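Enoyl-CoA hydratase (Mycobacterium avium, PDB 3OC7) probably catalyses the reversible addition of water to the double bond of enoyl-CoA thioesters in fatty acid metabolism, as a member of the crotonase family. Local coordinates at residues A113-H118 against P137-A142; L100-V105 against A225-F230. One frame throughout, in Å; residues are numbered along the deposited sequence. Where two conformers were deposited one is given.

From the N terminus the chain builds strands 21-26 and 58-63 before it enters helix 86-106, which carries the first half of contact 2. Strand 111-115 follows and leads into contact 1. That contact closes a short loop: residues 113-118 and 137-142 are separated by only 18 residues, which include helix 123-129 and strand 132-135. A much longer loop, of 119 residues, ends at contact 2 and wholly contains that of contact 1. The centres of the two contacts are about 23 Å apart, on opposite sides of the chain's centre. Contact 1 pairs the two connections that lead from the large sheet (strands 111-115 and 132-135) into the small one (118-120 and 140-142); contact 2 packs helix 212-245 against helix 86-106.

Contact 1: A113-H118 against P137-A142; sequences AAIDGH and PRSSFA
The side chain of Arg138 crosses that of Asp116 at about a right angle and touches this residue from CB to NH2. Arg138 CB lies 3.4 Å from Asp116 OD1, the oxygen that also accepts a hydrogen bond from Arg138 N at 3.0 Å on its syn side. CG runs close to both carboxylate oxygens, and CD passes beside OD2. A bend at chi3 (-49°) swings the guanidinium so that its NE/NH2 edge meets the backbone oxygen of Asp116. Arg138 NH2 donates to Asp116 O from 2.9 Å, nearly in line with the carbonyl, whereas Arg138 NE, 3.1 Å from that same oxygen, sits above the carbonyl plane. A long salt bridge of 3.7 Å between Arg138 NE and Asp116 OD2 adds charge attraction alone.

Ser140 N makes a weak bond to Gly117 O. Ser140 OG and His118 ND1, 2.8 Å apart, are hydrogen-bonded at the ring edge; either could be the donor. Ser140 OG also bonds Arg120. His118 and Ser140 form a parallel bridge between strands 118-120 and 140-142 of the small sheet of the crotonase fold. The contact lies where the chain twice leaves the large sheet for the small one, with Ile115 against Val127 of helix 123-129.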
# COMPACT_ATOMS: atom_id res chain seq x y z
N ALA A 113 -14.74 -14.89 -0.27
CA ALA A 113 -15.78 -14.63 -1.31
C ALA A 113 -15.52 -15.43 -2.59
O ALA A 113 -14.38 -15.50 -3.10
CB ALA A 113 -15.87 -13.12 -1.62
N ALA A 114 -16.60 -16.01 -3.13
CA ALA A 114 -16.58 -16.75 -4.41
C ALA A 114 -17.48 -16.03 -5.43
O ALA A 114 -18.72 -16.19 -5.39
CB ALA A 114 -17.00 -18.24 -4.20
N ILE A 115 -16.86 -15.22 -6.30
CA ILE A 115 -17.56 -14.29 -7.22
C ILE A 115 -17.50 -14.82 -8.67
O ILE A 115 -16.42 -15.09 -9.16
CB ILE A 115 -16.90 -12.86 -7.16
CG1 ILE A 115 -16.82 -12.30 -5.72
CG2 ILE A 115 -17.57 -11.87 -8.13
CD1 ILE A 115 -15.66 -11.28 -5.48
N ASP A 116 -18.66 -14.93 -9.35
CA ASP A 116 -18.65 -15.14 -10.84
C ASP A 116 -19.83 -14.39 -11.49
O ASP A 116 -20.78 -15.00 -12.04
CB ASP A 116 -18.61 -16.64 -11.24
CG ASP A 116 -18.10 -16.86 -12.67
OD1 ASP A 116 -17.40 -15.98 -13.23
OD2 ASP A 116 -18.42 -17.93 -13.25
N GLY A 117 -19.77 -13.06 -11.43
CA GLY A 117 -20.89 -12.20 -11.86
C GLY A 117 -20.63 -10.73 -11.56
O GLY A 117 -19.53 -10.37 -11.10
N HIS A 118 -21.63 -9.88 -11.79
CA HIS A 118 -21.50 -8.43 -11.66
C HIS A 118 -21.49 -7.96 -10.19
O HIS A 118 -22.21 -8.51 -9.33
CB HIS A 118 -22.61 -7.70 -12.46
CG HIS A 118 -22.71 -8.16 -13.89
ND1 HIS A 118 -21.68 -8.00 -14.81
CD2 HIS A 118 -23.72 -8.75 -14.57
CE1 HIS A 118 -22.06 -8.48 -15.98
NE2 HIS A 118 -23.29 -8.95 -15.86
N PRO A 137 -14.48 -15.77 -14.77
CA PRO A 137 -14.50 -15.06 -16.07
C PRO A 137 -15.78 -14.28 -16.45
O PRO A 137 -15.74 -13.50 -17.41
CB PRO A 137 -14.19 -16.17 -17.10
CG PRO A 137 -14.70 -17.43 -16.44
CD PRO A 137 -14.48 -17.24 -14.94
N ARG A 138 -16.89 -14.48 -15.73
CA ARG A 138 -18.11 -13.68 -15.95
C ARG A 138 -18.14 -12.37 -15.16
O ARG A 138 -19.07 -11.58 -15.32
CB ARG A 138 -19.36 -14.49 -15.59
CG ARG A 138 -19.51 -15.82 -16.31
CD ARG A 138 -20.91 -16.38 -16.15
NE ARG A 138 -21.37 -16.37 -14.76
CZ ARG A 138 -22.56 -16.80 -14.35
NH1 ARG A 138 -23.44 -17.30 -15.23
NH2 ARG A 138 -22.89 -16.72 -13.06
N SER A 139 -17.13 -12.14 -14.32
CA SER A 139 -17.17 -11.02 -13.36
C SER A 139 -16.97 -9.64 -14.00
O SER A 139 -16.21 -9.50 -14.97
CB SER A 139 -16.12 -11.24 -12.25
OG SER A 139 -16.29 -12.51 -11.60
N SER A 140 -17.66 -8.62 -13.47
CA SER A 140 -17.38 -7.20 -13.83
C SER A 140 -17.54 -6.29 -12.61
O SER A 140 -18.31 -6.63 -11.68
CB SER A 140 -18.27 -6.70 -15.00
OG SER A 140 -19.53 -6.21 -14.55
N PHE A 141 -16.86 -5.12 -12.62
CA PHE A 141 -16.82 -4.16 -11.51
C PHE A 141 -16.91 -2.70 -12.05
O PHE A 141 -16.21 -2.36 -13.03
CB PHE A 141 -15.49 -4.32 -10.73
CG PHE A 141 -15.17 -5.75 -10.30
CD1 PHE A 141 -14.53 -6.65 -11.17
CD2 PHE A 141 -15.50 -6.20 -9.01
CE1 PHE A 141 -14.25 -7.98 -10.77
CE2 PHE A 141 -15.20 -7.52 -8.60
CZ PHE A 141 -14.60 -8.40 -9.47
N ALA A 142 -17.75 -1.84 -11.45
CA ALA A 142 -17.82 -0.39 -11.81
C ALA A 142 -18.34 0.48 -10.65
O ALA A 142 -19.35 0.14 -10.03
CB ALA A 142 -18.68 -0.17 -13.07

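Contact 2: L100-V105 against A225-F230. With EDO (1,2-ethanediol), chain B.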
# COMPACT_ATOMS: atom_id res chain seq x y z
N LEU A 100 -22.97 -4.84 9.07
CA LEU A 100 -22.77 -6.11 8.36
C LEU A 100 -21.30 -6.33 8.00
O LEU A 100 -20.76 -7.42 8.22
CB LEU A 100 -23.70 -6.23 7.13
CG LEU A 100 -23.53 -7.48 6.26
CD1 LEU A 100 -23.81 -8.77 7.05
CD2 LEU A 100 -24.44 -7.36 5.03
N MET A 101 -20.67 -5.31 7.43
CA MET A 101 -19.23 -5.38 7.15
C MET A 101 -18.41 -5.66 8.41
O MET A 101 -17.50 -6.51 8.41
CB MET A 101 -18.74 -4.10 6.46
CG MET A 101 -19.31 -3.86 5.03
SD MET A 101 -18.50 -2.47 4.16
CE MET A 101 -18.83 -1.12 5.33
N ARG A 102 -18.74 -4.97 9.50
CA ARG A 102 -18.05 -5.14 10.79
C ARG A 102 -18.18 -6.57 11.38
O ARG A 102 -17.22 -7.10 11.96
CB ARG A 102 -18.47 -4.05 11.81
CG ARG A 102 -17.55 -4.00 13.06
CD ARG A 102 -17.73 -2.76 13.96
NE ARG A 102 -16.65 -2.73 14.97
CZ ARG A 102 -16.12 -1.64 15.50
NH1 ARG A 102 -16.54 -0.42 15.16
NH2 ARG A 102 -15.14 -1.78 16.40
N ALA A 103 -19.36 -7.20 11.22
CA ALA A 103 -19.58 -8.59 11.66
C ALA A 103 -18.64 -9.58 10.94
O ALA A 103 -18.07 -10.49 11.56
CB ALA A 103 -21.05 -9.02 11.48
N ILE A 104 -18.45 -9.38 9.62
CA ILE A 104 -17.52 -10.21 8.83
C ILE A 104 -16.07 -9.99 9.34
O ILE A 104 -15.33 -10.96 9.60
CB ILE A 104 -17.64 -9.91 7.29
CG1 ILE A 104 -19.01 -10.33 6.74
CG2 ILE A 104 -16.49 -10.58 6.49
CD1 ILE A 104 -19.31 -9.80 5.35
N VAL A 105 -15.66 -8.73 9.50
CA VAL A 105 -14.30 -8.38 9.95
C VAL A 105 -13.97 -8.89 11.38
O VAL A 105 -12.82 -9.33 11.63
CB VAL A 105 -14.02 -6.85 9.78
CG1 VAL A 105 -12.62 -6.48 10.27
CG2 VAL A 105 -14.13 -6.44 8.32
N ALA A 225 -6.11 -2.60 12.21
CA ALA A 225 -6.14 -1.25 11.58
C ALA A 225 -7.50 -0.92 10.93
O ALA A 225 -7.96 0.24 10.97
CB ALA A 225 -5.00 -1.07 10.57
N VAL A 226 -8.13 -1.92 10.33
CA VAL A 226 -9.47 -1.78 9.74
C VAL A 226 -10.54 -1.43 10.80
O VAL A 226 -11.32 -0.48 10.61
CB VAL A 226 -9.89 -3.05 8.91
CG1 VAL A 226 -11.31 -2.92 8.35
CG2 VAL A 226 -8.90 -3.30 7.76
N LEU A 227 -10.53 -2.13 11.94
CA LEU A 227 -11.50 -1.85 13.00
C LEU A 227 -11.33 -0.44 13.63
O LEU A 227 -12.32 0.21 14.01
CB LEU A 227 -11.48 -2.97 14.05
CG LEU A 227 -11.98 -4.34 13.51
CD1 LEU A 227 -11.64 -5.49 14.47
CD2 LEU A 227 -13.47 -4.28 13.20
N GLU A 228 -10.08 0.04 13.68
CA GLU A 228 -9.78 1.41 14.15
C GLU A 228 -10.42 2.46 13.25
O GLU A 228 -10.91 3.50 13.75
CB GLU A 228 -8.27 1.66 14.23
CG GLU A 228 -7.55 0.91 15.33
CD GLU A 228 -6.03 1.07 15.24
OE1 GLU A 228 -5.55 2.22 15.13
OE2 GLU A 228 -5.32 0.05 15.26
N ARG A 229 -10.42 2.21 11.93
CA ARG A 229 -11.04 3.11 10.94
C ARG A 229 -12.57 3.18 11.11
O ARG A 229 -13.16 4.28 11.05
CB ARG A 229 -10.62 2.71 9.50
CG ARG A 229 -11.14 3.63 8.39
CD ARG A 229 -10.84 3.11 6.97
NE ARG A 229 -9.40 3.13 6.65
CZ ARG A 229 -8.79 4.07 5.94
NH1 ARG A 229 -9.47 5.10 5.44
NH2 ARG A 229 -7.49 3.97 5.70
N PHE A 230 -13.21 2.02 11.33
CA PHE A 230 -14.65 1.97 11.68
C PHE A 230 -14.94 2.83 12.94
O PHE A 230 -15.88 3.63 12.94
CB PHE A 230 -15.12 0.52 11.94
CG PHE A 230 -15.49 -0.30 10.69
CD1 PHE A 230 -14.52 -0.79 9.83
CD2 PHE A 230 -16.84 -0.63 10.43
CE1 PHE A 230 -14.87 -1.59 8.71
CE2 PHE A 230 -17.22 -1.42 9.32
CZ PHE A 230 -16.23 -1.91 8.45
C1 EDO B . -12.72 7.28 5.31
O1 EDO B . -12.22 6.20 6.11
C2 EDO B . -11.56 8.14 4.81
O2 EDO B . -12.12 9.20 4.02
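Arg102 spans the gap between two helices, its long side chain, charged at the tip, running beside the apolar side chains of Leu227 and Phe230. The axes of segments 100-105 and 225-230 run nearly antiparallel (155°), 11.0 Å apart at closest approach. With CG anti to the backbone N (chi1 -167°) and the chain extended from CG to NE, the arginine slides past Phe230 in the opposite direction. Arg102 CB approaches Phe230 CE2 at 3.8 Å, and Arg102 NH1 comes within 3.6 Å of Phe230 CB. The guanidinium and ring planes are 68° apart and NH1 lies against Phe230 CB, so this is not a stacked cation-pi pair. Leu227 CD2 comes to 4.0 Å from Arg102 NE, obliquely to the guanidinium.

The more buried side of the interface is hydrocarbon. Met101 CB touches the edge of the Phe230 ring, 3.9 Å from Phe230 CZ, and its methyl, CE, also lies near CZ. Val105 CG1 packs 3.8 Å from Leu227 CD2. Val226 CG1 sits more loosely, 4.3 Å from Val105 CG1. Leu157 and Thr158 of helix 156-159 also touch both Met101 and Phe230, making this a junction of three helices.

On another side of helix 212-245, Arg229 NH1 donates a hydrogen bond of 3.0 Å to O1 of a 1,2-ethanediol, probably from the crystallisation liquor, which also bonds Leu221 O of the second subunit.

Between the two segments themselves the forces are van der Waals. The polar end of Arg102 finds its partners just beyond them, in salt bridges to Glu106 of its own helix and Asp231 of the facing one. Its aliphatic part therefore serves as packing surface while its charge links the two helices, and the paired acids probably favour keeping that charge beside a largely apolar interface.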